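Local coordinates for actin-related protein 8 (Homo sapiens, PDB 4FO0) that binds ATP, hydrolyses it only slowly, cannot polymerize, and serves as a proposed core component of the INO80 chromatin-remodelling complex, at residues Q517-L525 with E537-P545. Residues are numbered along the deposited sequence; the frame is centred on the assembly and turned at random.
Sequences QEFLQHRIL and ENVDVITRP
Gln-517 meets Thr-543 through a hydrogen bond from the threonine hydroxyl OG1 to the amide oxygen OE1, 3.1 Å long. The donor lies 16° from the carbonyl plane. The Gln-517 side chain runs out extended from a chi1 of 163°, which carries OE1 to a second donor as well. This is water 1, at 3.3 Å from OE1. That water in turn accepts from Arg-544 N, so the loop after strand 540-542 is tied to the helix both directly and through solvent. A leucine in place of Gln-517 would probably leave the Thr-543 hydroxyl and water 1 without their shared acceptor.

One turn on, Gln-521 bends at chi2, and its NE2 gives a weak hydrogen bond to Val-539 O (2.9 Å). The amide sits almost evenly over that carbonyl oxygen, with Gln-521 OE1 3.0 Å from Val-539 O, but only NE2 can donate to it. Between the two amides Val-541 lays CG2 against CA and CB of Gln-521, while its CG1 meets Leu-520 CD2. Val-539 spreads its methyls, CG1 to Ile-524 CG2 and CG2 to Leu-525 CD2, the latter at 3.4 Å. Asp-540 and Ile-542 use their backbones to pair with strand 503-507, on which Leu-520 and Ile-524 also pack. Helix 516-527 thus covers the edge strand as the first helix of the connection in a beta-alpha-beta crossover between parallel strands 503-507 and 540-542, in the sheet of an actin-family ATPase fold.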
ATOM      1  N   GLN A 517      -2.985  -2.918 -16.445  1.00 32.74           N
ATOM      2  CA  GLN A 517      -3.739  -1.848 -17.106  1.00 50.77           C
ATOM      3  C   GLN A 517      -4.790  -2.368 -18.095  1.00 52.14           C
ATOM      4  O   GLN A 517      -5.980  -2.055 -17.981  1.00 47.40           O
ATOM      5  CB  GLN A 517      -2.800  -0.878 -17.822  1.00 49.77           C
ATOM      6  CG  GLN A 517      -3.518  -0.026 -18.840  1.00 56.05           C
ATOM      7  CD  GLN A 517      -2.616   0.985 -19.492  1.00 75.28           C
ATOM      8  OE1 GLN A 517      -1.815   1.653 -18.824  1.00 75.26           O
ATOM      9  NE2 GLN A 517      -2.738   1.112 -20.807  1.00 82.27           N
ATOM     10  N   GLU A 518      -4.325  -3.144 -19.071  1.00 47.27           N
ATOM     11  CA  GLU A 518      -5.176  -3.831 -20.030  1.00 43.34           C
ATOM     12  C   GLU A 518      -6.234  -4.661 -19.324  1.00 42.29           C
ATOM     13  O   GLU A 518      -7.427  -4.530 -19.606  1.00 47.84           O
ATOM     14  CB  GLU A 518      -4.334  -4.755 -20.919  1.00 51.15           C
ATOM     15  CG  GLU A 518      -3.087  -4.096 -21.535  1.00 64.37           C
ATOM     16  CD  GLU A 518      -1.917  -3.920 -20.547  1.00 80.87           C
ATOM     17  OE1 GLU A 518      -2.149  -3.565 -19.371  1.00 71.13           O
ATOM     18  OE2 GLU A 518      -0.752  -4.135 -20.953  1.00 94.76           O
ATOM     19  N   PHE A 519      -5.800  -5.510 -18.398  1.00 35.58           N
ATOM     20  CA  PHE A 519      -6.717  -6.434 -17.745  1.00 40.08           C
ATOM     21  C   PHE A 519      -7.910  -5.705 -17.165  1.00 42.13           C
ATOM     22  O   PHE A 519      -9.066  -6.114 -17.329  1.00 37.93           O
ATOM     23  CB  PHE A 519      -6.010  -7.208 -16.639  1.00 33.24           C
ATOM     24  CG  PHE A 519      -6.920  -8.091 -15.855  1.00 28.71           C
ATOM     25  CD1 PHE A 519      -7.694  -7.573 -14.828  1.00 29.18           C
ATOM     26  CD2 PHE A 519      -7.009  -9.439 -16.141  1.00 31.23           C
ATOM     27  CE1 PHE A 519      -8.542  -8.383 -14.097  1.00 35.86           C
ATOM     28  CE2 PHE A 519      -7.848 -10.265 -15.402  1.00 34.65           C
ATOM     29  CZ  PHE A 519      -8.619  -9.740 -14.382  1.00 29.54           C
ATOM     30  N   LEU A 520      -7.614  -4.613 -16.483  1.00 40.67           N
ATOM     31  CA  LEU A 520      -8.633  -3.857 -15.783  1.00 45.69           C
ATOM     32  C   LEU A 520      -9.489  -3.042 -16.751  1.00 44.84           C
ATOM     33  O   LEU A 520     -10.701  -2.918 -16.573  1.00 60.55           O
ATOM     34  CB  LEU A 520      -7.968  -2.941 -14.757  1.00 47.41           C
ATOM     35  CG  LEU A 520      -8.897  -1.956 -14.065  1.00 45.12           C
ATOM     36  CD1 LEU A 520      -9.923  -2.682 -13.204  1.00 37.09           C
ATOM     37  CD2 LEU A 520      -8.075  -0.990 -13.251  1.00 33.11           C
ATOM     38  N   GLN A 521      -8.855  -2.486 -17.776  1.00 41.79           N
ATOM     39  CA  GLN A 521      -9.569  -1.714 -18.780  1.00 41.15           C
ATOM     40  C   GLN A 521     -10.591  -2.602 -19.469  1.00 50.60           C
ATOM     41  O   GLN A 521     -11.703  -2.174 -19.771  1.00 52.72           O
ATOM     42  CB  GLN A 521      -8.592  -1.149 -19.798  1.00 34.29           C
ATOM     43  CG  GLN A 521      -9.042  -1.332 -21.214  1.00 55.68           C
ATOM     44  CD  GLN A 521      -9.305  -0.020 -21.871  1.00 72.39           C
ATOM     45  OE1 GLN A 521      -8.374   0.726 -22.190  1.00 86.89           O
ATOM     46  NE2 GLN A 521     -10.579   0.297 -22.059  1.00 73.61           N
ATOM     47  N   HIS A 522     -10.205  -3.849 -19.705  1.00 37.43           N
ATOM     48  CA  HIS A 522     -11.095  -4.820 -20.317  1.00 38.81           C
ATOM     49  C   HIS A 522     -12.332  -5.081 -19.464  1.00 48.17           C
ATOM     50  O   HIS A 522     -13.440  -5.108 -19.988  1.00 54.28           O
ATOM     51  CB  HIS A 522     -10.337  -6.117 -20.588  1.00 48.62           C
ATOM     52  CG  HIS A 522     -11.209  -7.269 -20.981  1.00 76.80           C
ATOM     53  ND1 HIS A 522     -11.236  -7.779 -22.262  1.00 71.64           N
ATOM     54  CD2 HIS A 522     -12.071  -8.024 -20.255  1.00 69.41           C
ATOM     55  CE1 HIS A 522     -12.077  -8.797 -22.309  1.00 66.75           C
ATOM     56  NE2 HIS A 522     -12.595  -8.968 -21.105  1.00 76.69           N
ATOM     57  N   ARG A 523     -12.150  -5.263 -18.155  1.00 47.42           N
ATOM     58  CA  ARG A 523     -13.280  -5.555 -17.274  1.00 43.63           C
ATOM     59  C   ARG A 523     -14.181  -4.354 -17.217  1.00 58.20           C
ATOM     60  O   ARG A 523     -15.404  -4.490 -17.222  1.00 56.57           O
ATOM     61  CB  ARG A 523     -12.844  -5.854 -15.844  1.00 46.46           C
ATOM     62  CG  ARG A 523     -11.714  -6.817 -15.719  1.00 58.04           C
ATOM     63  CD  ARG A 523     -12.204  -8.172 -15.305  1.00 63.00           C
ATOM     64  NE  ARG A 523     -12.974  -8.168 -14.059  1.00 46.18           N
ATOM     65  CZ  ARG A 523     -13.523  -9.278 -13.562  1.00 59.77           C
ATOM     66  NH1 ARG A 523     -13.358 -10.427 -14.215  1.00 52.30           N
ATOM     67  NH2 ARG A 523     -14.231  -9.259 -12.434  1.00 48.26           N
ATOM     68  N   ILE A 524     -13.581  -3.170 -17.130  1.00 49.87           N
ATOM     69  CA  ILE A 524     -14.390  -1.964 -17.021  1.00 49.18           C
ATOM     70  C   ILE A 524     -15.331  -1.818 -18.219  1.00 45.50           C
ATOM     71  O   ILE A 524     -16.524  -1.601 -18.036  1.00 45.17           O
ATOM     72  CB  ILE A 524     -13.546  -0.701 -16.787  1.00 48.35           C
ATOM     73  CG1 ILE A 524     -12.839  -0.799 -15.433  1.00 52.51           C
ATOM     74  CG2 ILE A 524     -14.420   0.544 -16.814  1.00 36.97           C
ATOM     75  CD1 ILE A 524     -13.768  -1.181 -14.279  1.00 41.97           C
ATOM     76  N   LEU A 525     -14.807  -1.981 -19.433  1.00 44.01           N
ATOM     77  CA  LEU A 525     -15.639  -1.942 -20.633  1.00 48.52           C
ATOM     78  C   LEU A 525     -16.841  -2.856 -20.517  1.00 57.26           C
ATOM     79  O   LEU A 525     -17.986  -2.419 -20.652  1.00 69.67           O
ATOM     80  CB  LEU A 525     -14.847  -2.366 -21.854  1.00 53.39           C
ATOM     81  CG  LEU A 525     -13.948  -1.298 -22.447  1.00 62.77           C
ATOM     82  CD1 LEU A 525     -13.663  -1.633 -23.902  1.00 64.25           C
ATOM     83  CD2 LEU A 525     -14.630   0.037 -22.318  1.00 52.70           C
ATOM     84  N   GLU A 537     -15.956   7.881 -25.889  1.00 72.14           N
ATOM     85  CA  GLU A 537     -15.048   7.521 -26.975  1.00 90.84           C
ATOM     86  C   GLU A 537     -14.065   6.402 -26.647  1.00 93.31           C
ATOM     87  O   GLU A 537     -13.868   5.494 -27.449  1.00 95.81           O
ATOM     88  CB  GLU A 537     -14.271   8.750 -27.448  1.00 81.78           C
ATOM     89  CG  GLU A 537     -14.351   9.940 -26.509  1.00112.45           C
ATOM     90  CD  GLU A 537     -13.096  10.788 -26.539  1.00140.58           C
ATOM     91  OE1 GLU A 537     -12.544  10.993 -27.640  1.00135.64           O
ATOM     92  OE2 GLU A 537     -12.661  11.250 -25.463  1.00147.09           O
ATOM     93  N   ASN A 538     -13.454   6.460 -25.470  1.00 89.80           N
ATOM     94  CA  ASN A 538     -12.834   5.275 -24.888  1.00107.77           C
ATOM     95  C   ASN A 538     -12.713   5.330 -23.371  1.00 94.32           C
ATOM     96  O   ASN A 538     -12.659   6.405 -22.782  1.00 72.77           O
ATOM     97  CB  ASN A 538     -11.466   5.023 -25.519  1.00104.38           C
ATOM     98  CG  ASN A 538     -10.642   6.285 -25.644  1.00109.47           C
ATOM     99  OD1 ASN A 538     -10.095   6.781 -24.662  1.00108.47           O
ATOM    100  ND2 ASN A 538     -10.546   6.810 -26.857  1.00 99.97           N
ATOM    101  N   VAL A 539     -12.636   4.160 -22.748  1.00 82.18           N
ATOM    102  CA  VAL A 539     -12.299   4.067 -21.344  1.00 71.73           C
ATOM    103  C   VAL A 539     -10.785   3.997 -21.265  1.00 66.77           C
ATOM    104  O   VAL A 539     -10.167   3.142 -21.888  1.00 72.58           O
ATOM    105  CB  VAL A 539     -12.913   2.807 -20.713  1.00 71.00           C
ATOM    106  CG1 VAL A 539     -12.285   2.516 -19.358  1.00 68.38           C
ATOM    107  CG2 VAL A 539     -14.418   2.964 -20.592  1.00 73.11           C
ATOM    108  N   ASP A 540     -10.181   4.913 -20.523  1.00 63.49           N
ATOM    109  CA  ASP A 540      -8.728   4.935 -20.424  1.00 63.88           C
ATOM    110  C   ASP A 540      -8.242   4.626 -19.006  1.00 57.28           C
ATOM    111  O   ASP A 540      -8.518   5.369 -18.065  1.00 49.63           O
ATOM    112  CB  ASP A 540      -8.176   6.277 -20.901  1.00 65.29           C
ATOM    113  CG  ASP A 540      -6.735   6.178 -21.353  1.00 89.57           C
ATOM    114  OD1 ASP A 540      -6.340   5.082 -21.815  1.00 93.00           O
ATOM    115  OD2 ASP A 540      -6.000   7.190 -21.245  1.00 82.06           O
ATOM    116  N   VAL A 541      -7.533   3.512 -18.858  1.00 54.18           N
ATOM    117  CA  VAL A 541      -6.905   3.190 -17.590  1.00 38.77           C
ATOM    118  C   VAL A 541      -5.434   3.587 -17.619  1.00 44.87           C
ATOM    119  O   VAL A 541      -4.684   3.155 -18.488  1.00 60.35           O
ATOM    120  CB  VAL A 541      -7.053   1.703 -17.234  1.00 42.97           C
ATOM    121  CG1 VAL A 541      -6.293   1.396 -15.971  1.00 41.53           C
ATOM    122  CG2 VAL A 541      -8.517   1.362 -17.039  1.00 35.06           C
ATOM    123  N   ILE A 542      -5.037   4.430 -16.674  1.00 37.44           N
ATOM    124  CA  ILE A 542      -3.662   4.915 -16.604  1.00 50.88           C
ATOM    125  C   ILE A 542      -2.967   4.289 -15.409  1.00 47.51           C
ATOM    126  O   ILE A 542      -3.470   4.385 -14.286  1.00 44.88           O
ATOM    127  CB  ILE A 542      -3.609   6.463 -16.456  1.00 48.31           C
ATOM    128  CG1 ILE A 542      -4.201   7.145 -17.687  1.00 33.29           C
ATOM    129  CG2 ILE A 542      -2.206   6.946 -16.181  1.00 37.98           C
ATOM    130  CD1 ILE A 542      -5.721   7.232 -17.610  1.00 52.08           C
ATOM    131  N   THR A 543      -1.813   3.660 -15.640  1.00 52.64           N
ATOM    132  CA  THR A 543      -1.084   3.012 -14.549  1.00 55.41           C
ATOM    133  C   THR A 543       0.312   3.557 -14.324  1.00 62.08           C
ATOM    134  O   THR A 543       0.786   3.596 -13.190  1.00 70.40           O
ATOM    135  CB  THR A 543      -1.002   1.498 -14.723  1.00 52.32           C
ATOM    136  OG1 THR A 543      -0.516   1.196 -16.039  1.00 58.77           O
ATOM    137  CG2 THR A 543      -2.383   0.885 -14.514  1.00 35.81           C
ATOM    138  N   ARG A 544       0.975   3.955 -15.402  1.00 51.57           N
ATOM    139  CA  ARG A 544       2.296   4.563 -15.299  0.52 52.89           C
ATOM    140  C   ARG A 544       2.287   5.916 -15.991  1.00 52.55           C
ATOM    141  O   ARG A 544       2.946   6.107 -17.009  1.00 61.58           O
ATOM    142  CB  ARG A 544       3.364   3.669 -15.934  0.52 55.69           C
ATOM    143  CG  ARG A 544       3.602   2.349 -15.223  0.52 54.68           C
ATOM    144  CD  ARG A 544       4.911   1.726 -15.682  0.52 49.63           C
ATOM    145  NE  ARG A 544       6.039   2.602 -15.395  0.52 51.25           N
ATOM    146  CZ  ARG A 544       6.797   2.510 -14.309  0.52 47.28           C
ATOM    147  NH1 ARG A 544       6.568   1.567 -13.402  0.52 36.87           N
ATOM    148  NH2 ARG A 544       7.795   3.357 -14.135  0.52 39.37           N
ATOM    149  N   PRO A 545       1.576   6.873 -15.416  1.00 54.47           N
ATOM    150  CA  PRO A 545       1.490   8.198 -16.028  1.00 53.71           C
ATOM    151  C   PRO A 545       2.859   8.847 -16.048  1.00 56.01           C
ATOM    152  O   PRO A 545       3.564   8.824 -15.049  1.00 56.52           O
ATOM    153  CB  PRO A 545       0.565   8.957 -15.082  1.00 54.34           C
ATOM    154  CG  PRO A 545       0.726   8.270 -13.772  1.00 60.48           C
ATOM    155  CD  PRO A 545       0.920   6.824 -14.102  1.00 44.61           C
TER
HETATM  156  O   HOH W   1      -0.198   4.451 -18.366  1.00 39.56           O